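Local coordinates for protein lactaldehyde dehydrogenase (Escherichia coli, PDB 2ILU) that catalyses the NAD-dependent, irreversible oxidation of L-lactaldehyde to L-lactate, and of glycolaldehyde to glycolate, in the breakdown of fucose and rhamnose, at residues M9-Q14 and N203-R208; D51-A56 and T172-P177; G429-E434 and G451-G456. One frame throughout, in Å; residues are numbered along the deposited sequence.

Overall arrangement
Contacts 1 and 2 lie side by side in the part of the subunit that holds the dinucleotide, their centres about 9 Å apart, whereas contact 3 sits beyond the centre of the chain, centre to centre about 34 Å from contact 1 and about 31 Å from contact 2. Strands 172-176 and 202-204 are parallel neighbours in one sheet, and a salt bridge between Asp12 and Arg55 ties the first two contacts together outside it. Along the chain, 51-56 and 172-177 both fall between the two segments of contact 1; 429-434 and 451-456 follow much later. Contacts 1 and 2 reach the bound NADPH, while contact 3 belongs to the other large sheet, close to lactate-binding His449 and a neighbouring subunit.

Contact 1 (M9-Q14 and N203-R208); sequences MYIDGQ and NLVLGR. With NDP (NADPH dihydro-nicotinamide-adenine-dinucleotide phosphate), chain D.
Tyr10 and Leu204 face each other as an antiparallel hydrogen-bonded pair, a single bridge that fastens the N-terminal strand to the end of strand 202-204. Tyr10 N donates to Leu204 O over 2.9 Å, and Leu204 N returns a bond of 2.7 Å to Tyr10 O. The CB atoms of the two residues meet at 3.9 Å beside this bridge.

The fullest packing is at Met9. Its extended side chain runs alongside the backbone of 205-206, with CG over Leu206 N and the methyl CE reaching Leu206 O at 3.3 Å. Further along the same segment, Arg208 CA comes to 3.1 Å from the phosphate oxygen O2X of NADPH. On the far side of the bridge from Met9, the amide of Asn203 takes over: CG lies beside the backbone N (chi1 -59°), which brings OD1 to Asp12 N at 2.9 Å, nearly in line with the CG-OD1 bond. Ile11 is held more lightly, CD1 touching Val205 CG1 at 4.1 Å as the two side chains cross.

Beyond Asp12 the contact loosens. The type I' turn from Ile11 to Gln14 swings away, and a water accepts from Gly13 N and donates to Asn203 OD1, so that this oxygen serves both the turn and a bound water. The carboxylate of Asp12 leaves the contact for Arg199 and Arg55.

Helix 183-195 packs against Tyr10 and Leu204, with Tyr10 OH bonded to Asp193, while helix 43-62 lies against Asn203 and Val205; strand 172-176 pairs with 202-204, and strand 34-39 packs against Met9 and Leu206.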
loop_
_atom_site.group_PDB
_atom_site.type_symbol
_atom_site.label_atom_id
_atom_site.label_comp_id
_atom_site.label_asym_id
_atom_site.label_seq_id
_atom_site.Cartn_x
_atom_site.Cartn_y
_atom_site.Cartn_z
ATOM N N MET A 9 1.534 -5.227 42.334
ATOM C CA MET A 9 1.854 -5.132 40.929
ATOM C C MET A 9 1.266 -6.324 40.145
ATOM O O MET A 9 0.915 -7.325 40.772
ATOM C CB MET A 9 3.373 -5.072 40.754
ATOM C CG MET A 9 3.994 -3.825 41.347
ATOM S SD MET A 9 5.771 -3.763 41.070
ATOM C CE MET A 9 6.288 -2.755 42.453
ATOM N N TYR A 10 1.115 -6.202 38.832
ATOM C CA TYR A 10 0.611 -7.324 38.063
ATOM C C TYR A 10 1.697 -7.909 37.172
ATOM O O TYR A 10 1.984 -7.332 36.127
ATOM C CB TYR A 10 -0.586 -6.928 37.209
ATOM C CG TYR A 10 -1.310 -8.128 36.639
ATOM C CD1 TYR A 10 -2.148 -8.904 37.435
ATOM C CD2 TYR A 10 -1.120 -8.516 35.315
ATOM C CE1 TYR A 10 -2.780 -10.040 36.924
ATOM C CE2 TYR A 10 -1.742 -9.647 34.797
ATOM C CZ TYR A 10 -2.569 -10.406 35.601
ATOM O OH TYR A 10 -3.172 -11.534 35.081
ATOM N N ILE A 11 2.279 -9.019 37.606
ATOM C CA ILE A 11 3.362 -9.680 36.896
ATOM C C ILE A 11 3.101 -11.169 36.597
ATOM O O ILE A 11 2.529 -11.861 37.432
ATOM C CB ILE A 11 4.662 -9.563 37.712
ATOM C CG1 ILE A 11 4.984 -8.084 37.928
ATOM C CG2 ILE A 11 5.804 -10.290 37.010
ATOM C CD1 ILE A 11 6.240 -7.834 38.715
ATOM N N ASP A 12 3.520 -11.630 35.430
ATOM C CA ASP A 12 3.330 -13.010 35.033
ATOM C C ASP A 12 1.955 -13.604 35.404
ATOM O O ASP A 12 1.877 -14.575 36.151
ATOM C CB ASP A 12 4.455 -13.875 35.604
ATOM C CG ASP A 12 4.712 -15.126 34.772
ATOM O OD1 ASP A 12 4.353 -15.129 33.575
ATOM O OD2 ASP A 12 5.290 -16.098 35.304
ATOM N N GLY A 13 0.902 -12.995 34.879
ATOM C CA GLY A 13 -0.446 -13.477 35.103
ATOM C C GLY A 13 -0.968 -13.560 36.518
ATOM O O GLY A 13 -1.819 -14.401 36.805
ATOM N N GLN A 14 -0.487 -12.702 37.406
ATOM C CA GLN A 14 -0.963 -12.730 38.783
ATOM C C GLN A 14 -0.544 -11.515 39.622
ATOM O O GLN A 14 0.620 -11.108 39.554
ATOM C CB GLN A 14 -0.493 -14.016 39.497
ATOM C CG GLN A 14 0.958 -14.000 40.009
ATOM C CD GLN A 14 1.364 -15.283 40.755
ATOM O OE1 GLN A 14 2.504 -15.423 41.209
ATOM N NE2 GLN A 14 0.428 -16.219 40.878
ATOM N N ASN A 203 1.841 -6.982 31.506
ATOM C CA ASN A 203 2.351 -6.803 32.852
ATOM C C ASN A 203 2.269 -5.359 33.332
ATOM O O ASN A 203 2.506 -4.448 32.534
ATOM C CB ASN A 203 3.801 -7.267 32.917
ATOM C CG ASN A 203 3.957 -8.715 32.523
ATOM O OD1 ASN A 203 3.686 -9.621 33.315
ATOM N ND2 ASN A 203 4.381 -8.946 31.293
ATOM N N LEU A 204 1.933 -5.161 34.600
ATOM C CA LEU A 204 1.843 -3.820 35.146
ATOM C C LEU A 204 2.792 -3.616 36.335
ATOM O O LEU A 204 2.679 -4.351 37.315
ATOM C CB LEU A 204 0.408 -3.539 35.589
ATOM C CG LEU A 204 0.125 -2.122 36.084
ATOM C CD1 LEU A 204 -0.063 -1.196 34.895
ATOM C CD2 LEU A 204 -1.126 -2.132 36.944
ATOM N N VAL A 205 3.714 -2.670 36.244
ATOM C CA VAL A 205 4.624 -2.441 37.357
ATOM C C VAL A 205 4.553 -1.016 37.917
ATOM O O VAL A 205 4.719 -0.059 37.167
ATOM C CB VAL A 205 6.095 -2.787 36.974
ATOM C CG1 VAL A 205 6.218 -4.273 36.681
ATOM C CG2 VAL A 205 6.543 -1.973 35.771
ATOM N N LEU A 206 4.297 -0.898 39.213
ATOM C CA LEU A 206 4.171 0.400 39.859
ATOM C C LEU A 206 5.478 0.963 40.441
ATOM O O LEU A 206 6.319 0.190 40.889
ATOM C CB LEU A 206 3.105 0.297 40.950
ATOM C CG LEU A 206 1.813 -0.270 40.370
ATOM C CD1 LEU A 206 0.828 -0.601 41.470
ATOM C CD2 LEU A 206 1.235 0.747 39.416
ATOM N N GLY A 207 5.621 2.281 40.428
ATOM C CA GLY A 207 6.826 2.908 40.941
ATOM C C GLY A 207 7.082 4.251 40.286
ATOM O O GLY A 207 6.206 4.812 39.627
ATOM N N ARG A 208 8.284 4.774 40.473
ATOM C CA ARG A 208 8.656 6.058 39.895
ATOM C C ARG A 208 9.378 5.942 38.539
ATOM O O ARG A 208 9.929 4.881 38.250
ATOM C CB ARG A 208 9.525 6.839 40.891
ATOM C CG ARG A 208 8.759 7.265 42.141
ATOM C CD ARG A 208 9.621 7.982 43.186
ATOM N NE ARG A 208 10.648 7.111 43.748
ATOM C CZ ARG A 208 11.937 7.163 43.419
ATOM N NH1 ARG A 208 12.364 8.056 42.531
ATOM N NH2 ARG A 208 12.795 6.313 43.973
HETATM P PA NDP D . 6.577 13.308 32.587
HETATM O O1A NDP D . 7.625 13.748 31.642
HETATM O O2A NDP D . 6.697 13.678 34.005
HETATM O O5B NDP D . 6.503 11.759 32.389
HETATM C C5B NDP D . 5.522 11.012 33.119
HETATM C C4B NDP D . 5.754 9.530 32.848
HETATM O O4B NDP D . 7.201 9.420 32.493
HETATM C C3B NDP D . 5.606 8.786 34.132
HETATM O O3B NDP D . 5.362 7.395 33.881
HETATM C C2B NDP D . 6.938 9.059 34.741
HETATM O O2B NDP D . 7.191 8.460 35.977
HETATM C C1B NDP D . 7.850 8.707 33.591
HETATM N N9A NDP D . 9.210 9.232 33.739
HETATM C C8A NDP D . 9.570 10.430 34.338
HETATM N N7A NDP D . 10.884 10.609 34.419
HETATM C C5A NDP D . 11.399 9.494 33.852
HETATM C C6A NDP D . 12.751 9.090 33.632
HETATM N N6A NDP D . 13.795 9.825 33.999
HETATM N N1A NDP D . 12.925 7.877 33.014
HETATM C C2A NDP D . 11.888 7.104 32.626
HETATM N N3A NDP D . 10.562 7.400 32.790
HETATM C C4A NDP D . 10.370 8.626 33.414
HETATM O O3 NDP D . 5.138 13.774 32.024
HETATM P PN NDP D . 3.711 14.146 32.612
HETATM O O1N NDP D . 3.441 13.299 33.802
HETATM O O2N NDP D . 2.775 14.020 31.456
HETATM O O5D NDP D . 3.743 15.714 33.001
HETATM C C5D NDP D . 4.789 16.311 33.817
HETATM C C4D NDP D . 4.387 16.359 35.270
HETATM O O4D NDP D . 5.282 15.534 36.086
HETATM C C3D NDP D . 4.424 17.739 35.951
HETATM O O3D NDP D . 3.361 18.585 35.602
HETATM C C2D NDP D . 4.522 17.358 37.423
HETATM O O2D NDP D . 3.207 17.159 37.942
HETATM C C1D NDP D . 5.380 16.082 37.396
HETATM N N1N NDP D . 6.840 16.312 37.759
HETATM C C2N NDP D . 7.210 16.205 39.092
HETATM C C3N NDP D . 8.527 16.401 39.518
HETATM C C7N NDP D . 8.941 16.286 40.988
HETATM O O7N NDP D . 8.281 16.872 41.851
HETATM N N7N NDP D . 10.021 15.526 41.249
HETATM C C4N NDP D . 9.538 16.727 38.530
HETATM C C5N NDP D . 9.159 16.834 37.169
HETATM C C6N NDP D . 7.841 16.634 36.773
HETATM P P2B NDP D . 6.550 9.107 37.322
HETATM O O1X NDP D . 5.065 8.967 37.215
HETATM O O2X NDP D . 7.205 8.293 38.403
HETATM O O3X NDP D . 7.002 10.547 37.339
HETATM O O HOH W 1 0.789 -11.064 32.675
#

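Contact 2 (D51-A56 and T172-P177); sequences DAAERA and TIVIKP. With NDP (NADPH dihydro-nicotinamide-adenine-dinucleotide phosphate), chain D.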
loop_
_atom_site.group_PDB
_atom_site.type_symbol
_atom_site.label_atom_id
_atom_site.label_comp_id
_atom_site.label_asym_id
_atom_site.label_seq_id
_atom_site.Cartn_x
_atom_site.Cartn_y
_atom_site.Cartn_z
ATOM N N ASP A 51 11.107 -10.390 32.256
ATOM C CA ASP A 51 11.414 -11.801 32.076
ATOM C C ASP A 51 10.146 -12.636 31.802
ATOM O O ASP A 51 10.203 -13.590 31.014
ATOM C CB ASP A 51 12.148 -12.343 33.304
ATOM C CG ASP A 51 13.567 -11.806 33.416
ATOM O OD1 ASP A 51 14.038 -11.130 32.465
ATOM O OD2 ASP A 51 14.218 -12.068 34.449
ATOM N N ALA A 52 9.043 -12.266 32.454
ATOM C CA ALA A 52 7.779 -12.935 32.232
ATOM C C ALA A 52 7.292 -12.618 30.810
ATOM O O ALA A 52 6.879 -13.512 30.076
ATOM C CB ALA A 52 6.764 -12.462 33.253
ATOM N N ALA A 53 7.368 -11.344 30.451
ATOM C CA ALA A 53 6.995 -10.914 29.116
ATOM C C ALA A 53 7.815 -11.680 28.050
ATOM O O ALA A 53 7.270 -12.079 27.020
ATOM C CB ALA A 53 7.226 -9.412 28.978
ATOM N N GLU A 54 9.100 -11.871 28.339
ATOM C CA GLU A 54 10.001 -12.594 27.459
ATOM C C GLU A 54 9.633 -14.084 27.362
ATOM O O GLU A 54 9.550 -14.607 26.254
ATOM C CB GLU A 54 11.435 -12.441 27.958
ATOM C CG GLU A 54 12.502 -13.025 27.045
ATOM C CD GLU A 54 13.861 -13.108 27.733
ATOM O OE1 GLU A 54 13.962 -13.797 28.775
ATOM O OE2 GLU A 54 14.827 -12.484 27.247
ATOM N N ARG A 55 9.411 -14.742 28.496
ATOM C CA ARG A 55 9.016 -16.144 28.459
ATOM C C ARG A 55 7.708 -16.375 27.668
ATOM O O ARG A 55 7.611 -17.359 26.941
ATOM C CB ARG A 55 8.819 -16.706 29.874
ATOM C CG ARG A 55 10.082 -16.869 30.693
ATOM C CD ARG A 55 9.853 -17.844 31.841
ATOM N NE ARG A 55 8.836 -17.385 32.788
ATOM C CZ ARG A 55 9.001 -16.355 33.611
ATOM N NH1 ARG A 55 10.143 -15.682 33.596
ATOM N NH2 ARG A 55 8.033 -15.999 34.450
ATOM N N ALA A 56 6.748 -15.468 27.808
ATOM C CA ALA A 56 5.461 -15.600 27.136
ATOM C C ALA A 56 5.399 -15.127 25.660
ATOM O O ALA A 56 4.463 -15.518 24.964
ATOM C CB ALA A 56 4.394 -14.864 27.947
ATOM N N THR A 172 4.663 -8.626 23.581
ATOM C CA THR A 172 4.271 -8.696 24.965
ATOM C C THR A 172 4.613 -7.347 25.577
ATOM O O THR A 172 5.543 -6.719 25.081
ATOM C CB THR A 172 5.001 -9.798 25.692
ATOM O OG1 THR A 172 6.413 -9.569 25.604
ATOM C CG2 THR A 172 4.642 -11.144 25.078
ATOM N N ILE A 173 3.906 -6.899 26.600
ATOM C CA ILE A 173 4.205 -5.580 27.111
ATOM C C ILE A 173 4.276 -5.421 28.637
ATOM O O ILE A 173 3.642 -6.171 29.375
ATOM C CB ILE A 173 3.171 -4.594 26.571
ATOM C CG1 ILE A 173 3.587 -3.161 26.866
ATOM C CG2 ILE A 173 1.830 -4.878 27.212
ATOM C CD1 ILE A 173 2.807 -2.144 26.068
ATOM N N VAL A 174 5.070 -4.454 29.066
ATOM C CA VAL A 174 5.209 -4.119 30.467
ATOM C C VAL A 174 4.964 -2.621 30.659
ATOM O O VAL A 174 5.820 -1.814 30.297
ATOM C CB VAL A 174 6.611 -4.439 31.013
ATOM C CG1 VAL A 174 6.629 -4.187 32.506
ATOM C CG2 VAL A 174 6.984 -5.879 30.718
ATOM N N ILE A 175 3.800 -2.281 31.188
ATOM C CA ILE A 175 3.421 -0.902 31.407
ATOM C C ILE A 175 3.683 -0.347 32.820
ATOM O O ILE A 175 3.480 -1.062 33.809
ATOM C CB ILE A 175 1.923 -0.729 31.103
ATOM C CG1 ILE A 175 1.714 -0.704 29.593
ATOM C CG2 ILE A 175 1.384 0.521 31.752
ATOM C CD1 ILE A 175 0.261 -0.687 29.188
ATOM N N LYS A 176 4.163 0.890 32.887
ATOM C CA LYS A 176 4.344 1.559 34.168
ATOM C C LYS A 176 3.454 2.787 34.187
ATOM O O LYS A 176 3.828 3.802 33.618
ATOM C CB LYS A 176 5.779 2.021 34.421
ATOM C CG LYS A 176 5.931 2.595 35.846
ATOM C CD LYS A 176 7.186 3.439 36.057
ATOM C CE LYS A 176 7.015 4.825 35.482
ATOM N NZ LYS A 176 5.845 5.494 36.101
ATOM N N PRO A 177 2.280 2.700 34.814
ATOM C CA PRO A 177 1.399 3.865 34.843
ATOM C C PRO A 177 2.098 5.042 35.515
ATOM O O PRO A 177 3.198 4.868 36.034
ATOM C CB PRO A 177 0.211 3.373 35.652
ATOM C CG PRO A 177 0.852 2.454 36.625
ATOM C CD PRO A 177 1.834 1.676 35.770
HETATM P PA NDP D . 6.577 13.308 32.587
HETATM O O1A NDP D . 7.625 13.748 31.642
HETATM O O2A NDP D . 6.697 13.678 34.005
HETATM O O5B NDP D . 6.503 11.759 32.389
HETATM C C5B NDP D . 5.522 11.012 33.119
HETATM C C4B NDP D . 5.754 9.530 32.848
HETATM O O4B NDP D . 7.201 9.420 32.493
HETATM C C3B NDP D . 5.606 8.786 34.132
HETATM O O3B NDP D . 5.362 7.395 33.881
HETATM C C2B NDP D . 6.938 9.059 34.741
HETATM O O2B NDP D . 7.191 8.460 35.977
HETATM C C1B NDP D . 7.850 8.707 33.591
HETATM N N9A NDP D . 9.210 9.232 33.739
HETATM C C8A NDP D . 9.570 10.430 34.338
HETATM N N7A NDP D . 10.884 10.609 34.419
HETATM C C5A NDP D . 11.399 9.494 33.852
HETATM C C6A NDP D . 12.751 9.090 33.632
HETATM N N6A NDP D . 13.795 9.825 33.999
HETATM N N1A NDP D . 12.925 7.877 33.014
HETATM C C2A NDP D . 11.888 7.104 32.626
HETATM N N3A NDP D . 10.562 7.400 32.790
HETATM C C4A NDP D . 10.370 8.626 33.414
HETATM O O3 NDP D . 5.138 13.774 32.024
HETATM P PN NDP D . 3.711 14.146 32.612
HETATM O O1N NDP D . 3.441 13.299 33.802
HETATM O O2N NDP D . 2.775 14.020 31.456
HETATM O O5D NDP D . 3.743 15.714 33.001
HETATM C C5D NDP D . 4.789 16.311 33.817
HETATM C C4D NDP D . 4.387 16.359 35.270
HETATM O O4D NDP D . 5.282 15.534 36.086
HETATM C C3D NDP D . 4.424 17.739 35.951
HETATM O O3D NDP D . 3.361 18.585 35.602
HETATM C C2D NDP D . 4.522 17.358 37.423
HETATM O O2D NDP D . 3.207 17.159 37.942
HETATM C C1D NDP D . 5.380 16.082 37.396
HETATM N N1N NDP D . 6.840 16.312 37.759
HETATM C C2N NDP D . 7.210 16.205 39.092
HETATM C C3N NDP D . 8.527 16.401 39.518
HETATM C C7N NDP D . 8.941 16.286 40.988
HETATM O O7N NDP D . 8.281 16.872 41.851
HETATM N N7N NDP D . 10.021 15.526 41.249
HETATM C C4N NDP D . 9.538 16.727 38.530
HETATM C C5N NDP D . 9.159 16.834 37.169
HETATM C C6N NDP D . 7.841 16.634 36.773
HETATM P P2B NDP D . 6.550 9.107 37.322
HETATM O O1X NDP D . 5.065 8.967 37.215
HETATM O O2X NDP D . 7.205 8.293 38.403
HETATM O O3X NDP D . 7.002 10.547 37.339
#
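Ala53 and Thr172 make the heart of this contact, where helix 43-62 runs nearly antiparallel to strand 172-176, the axes of the two short segments 7.8 Å apart. Thr172 OG1 donates a weak hydrogen bond of 3.0 Å to Ala53 O. The hydroxyl sits between the backbone N and the carbonyl carbon (chi1 59°), a rotation that also brings CG2 against Ala53 O and the end of the segment at Ala56. Beside it, the methyl of Ala53 rests on both Thr172 OG1 and Val174 CG2, the latter at 3.9 Å. The small methyl is consistent with the close approach.

Next outward is what fixes these residues. Thr172 and Val174 are bonded through their backbones to strand 134-149, and Ile173 to strand 202-204, so the strand is held along both edges; on the helix, Asp51 and Glu54 both form salt bridges with Lys221.

At the far end of the strand, Lys176 leaves the helix behind for the cofactor. Its chain starts extended, then bends at chi3 and chi4 to bring NZ to the ribose hydroxyl O3B of NADPH at 3.0 Å and, weakly, to O2B at 3.3 Å. Pro177 O accepts a third bond from Lys176 NZ, of 2.7 Å. Three oxygens thus gather round one ammonium group. A methionine in place of Lys176 would probably leave O3B and Pro177 O without this donor and would remove one positive charge from beside the 2'-phosphate. NZ is directed onto the O3B and O2B side of the adenosine ribose, a grip consistent with the NAD-binding role of Lys176, and its charge may also suit the 2'-phosphate of the NADPH bound here.

Contact 3 (G429-E434 and G451-G456); sequences GLKFGE and GWRKSG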
loop_
_atom_site.group_PDB
_atom_site.type_symbol
_atom_site.label_atom_id
_atom_site.label_comp_id
_atom_site.label_asym_id
_atom_site.label_seq_id
_atom_site.Cartn_x
_atom_site.Cartn_y
_atom_site.Cartn_z
ATOM N N GLY A 429 2.680 24.947 4.409
ATOM C CA GLY A 429 3.626 25.730 5.186
ATOM C C GLY A 429 3.850 25.297 6.624
ATOM O O GLY A 429 4.969 25.396 7.139
ATOM N N LEU A 430 2.796 24.831 7.283
ATOM C CA LEU A 430 2.908 24.388 8.668
ATOM C C LEU A 430 3.738 23.101 8.877
ATOM O O LEU A 430 3.432 22.073 8.267
ATOM C CB LEU A 430 1.510 24.198 9.276
ATOM C CG LEU A 430 0.771 25.504 9.587
ATOM C CD1 LEU A 430 -0.696 25.243 9.846
ATOM C CD2 LEU A 430 1.423 26.170 10.779
ATOM N N LYS A 431 4.770 23.182 9.709
ATOM C CA LYS A 431 5.604 22.030 10.008
ATOM C C LYS A 431 5.143 21.271 11.276
ATOM O O LYS A 431 5.825 21.296 12.298
ATOM C CB LYS A 431 7.058 22.467 10.160
ATOM C CG LYS A 431 7.693 22.909 8.863
ATOM C CD LYS A 431 8.805 23.912 9.132
ATOM C CE LYS A 431 9.385 24.483 7.840
ATOM N NZ LYS A 431 10.324 25.625 8.097
ATOM N N PHE A 432 3.980 20.640 11.183
ATOM C CA PHE A 432 3.421 19.869 12.282
ATOM C C PHE A 432 2.957 18.489 11.842
ATOM O O PHE A 432 2.735 18.296 10.651
ATOM C CB PHE A 432 2.250 20.621 12.925
ATOM C CG PHE A 432 2.656 21.891 13.599
ATOM C CD1 PHE A 432 2.796 23.064 12.875
ATOM C CD2 PHE A 432 2.979 21.898 14.948
ATOM C CE1 PHE A 432 3.262 24.230 13.490
ATOM C CE2 PHE A 432 3.445 23.056 15.560
ATOM C CZ PHE A 432 3.585 24.220 14.831
ATOM N N GLY A 433 2.825 17.558 12.775
ATOM C CA GLY A 433 2.393 16.226 12.410
ATOM C C GLY A 433 0.920 16.230 12.088
ATOM O O GLY A 433 0.437 15.369 11.345
ATOM N N GLU A 434 0.217 17.205 12.660
ATOM C CA GLU A 434 -1.221 17.367 12.468
ATOM C C GLU A 434 -1.664 18.834 12.224
ATOM O O GLU A 434 -1.095 19.758 12.808
ATOM C CB GLU A 434 -1.999 16.842 13.688
ATOM C CG GLU A 434 -1.639 15.445 14.145
ATOM C CD GLU A 434 -2.376 15.036 15.422
ATOM O OE1 GLU A 434 -2.558 15.902 16.301
ATOM O OE2 GLU A 434 -2.758 13.849 15.553
ATOM N N GLY A 451 4.704 13.606 16.230
ATOM C CA GLY A 451 5.208 14.959 16.193
ATOM C C GLY A 451 6.569 15.209 15.578
ATOM O O GLY A 451 7.485 14.399 15.698
ATOM N N TRP A 452 6.689 16.353 14.910
ATOM C CA TRP A 452 7.945 16.756 14.307
ATOM C C TRP A 452 8.909 17.348 15.365
ATOM O O TRP A 452 8.461 17.654 16.476
ATOM C CB TRP A 452 7.691 17.807 13.224
ATOM C CG TRP A 452 6.943 17.312 12.022
ATOM C CD1 TRP A 452 6.114 16.236 11.957
ATOM C CD2 TRP A 452 6.907 17.923 10.730
ATOM N NE1 TRP A 452 5.559 16.135 10.705
ATOM C CE2 TRP A 452 6.027 17.160 9.929
ATOM C CE3 TRP A 452 7.534 19.046 10.169
ATOM C CZ2 TRP A 452 5.753 17.479 8.596
ATOM C CZ3 TRP A 452 7.263 19.367 8.840
ATOM C CH2 TRP A 452 6.377 18.581 8.068
ATOM N N ARG A 453 10.186 17.493 15.018
ATOM C CA ARG A 453 11.159 18.057 15.938
ATOM C C ARG A 453 11.193 17.370 17.324
ATOM O O ARG A 453 11.217 16.143 17.366
ATOM C CB ARG A 453 10.884 19.556 16.091
ATOM C CG ARG A 453 10.852 20.286 14.759
ATOM C CD ARG A 453 10.770 21.787 14.935
ATOM N NE ARG A 453 9.402 22.273 15.093
ATOM C CZ ARG A 453 8.481 22.234 14.135
ATOM N NH1 ARG A 453 8.771 21.728 12.943
ATOM N NH2 ARG A 453 7.267 22.708 14.365
ATOM N N LYS A 454 11.200 18.141 18.407
ATOM C CA LYS A 454 11.239 17.563 19.746
ATOM C C LYS A 454 9.893 16.949 20.233
ATOM O O LYS A 454 9.840 16.398 21.335
ATOM C CB LYS A 454 11.721 18.606 20.758
ATOM C CG LYS A 454 13.166 19.054 20.563
ATOM C CD LYS A 454 13.598 19.997 21.679
ATOM C CE LYS A 454 15.042 20.446 21.521
ATOM N NZ LYS A 454 15.504 21.274 22.679
ATOM N N SER A 455 8.846 17.044 19.425
ATOM C CA SER A 455 7.566 16.478 19.815
ATOM C C SER A 455 7.536 14.938 19.841
ATOM O O SER A 455 6.564 14.372 20.330
ATOM C CB SER A 455 6.454 16.998 18.906
ATOM O OG SER A 455 6.209 18.367 19.170
ATOM N N GLY A 456 8.565 14.282 19.312
ATOM C CA GLY A 456 8.566 12.833 19.366
ATOM C C GLY A 456 9.351 12.064 18.327
ATOM O O GLY A 456 10.077 12.628 17.507
#
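Trp452 lays one face of its indole over the backbone of Lys431 and Phe432, the ring atom CZ3 coming to 3.3 Å from Lys431 CA. Lys431 C and Phe432 O both stand above that face, offset toward its rim, and Gly433 continues the cover near CD1 and NE1. The Lys431 side chain crosses the indole at about a right angle, touching CZ3 with CB and CG before its extended chain carries the ammonium group away. Trp452 NE1 bonds elsewhere, to Thr472 O of the second subunit.

Arg453 approaches the same backbone with its guanidinium group. Arg453 NH2 donates to Lys431 O at 2.9 Å, tilted from the carbonyl plane, and NH1 adds a weak bond of 3.0 Å to the same oxygen. A bend at chi3 (-86°) turns the group inward for this grip. NH2 also lies over one face of the Phe432 ring, but the two planes stand 83° apart and Arg453 CZ is 5.4 Å from the Phe432 ring centroid, at most a weak cation-pi attraction. Tyr409 O is a further acceptor for NH2.

Gly433 and Trp452 both bond through their backbones to Gly410, joining the contact to strand 409-416 of the large mixed sheet. Glu434 extends that sheet by pairing with a strand of the second subunit and also bonds His449, a lactate-binding residue. Such a sheet continued across a subunit interface is characteristic of aldehyde dehydrogenase oligomers, here a homotetramer.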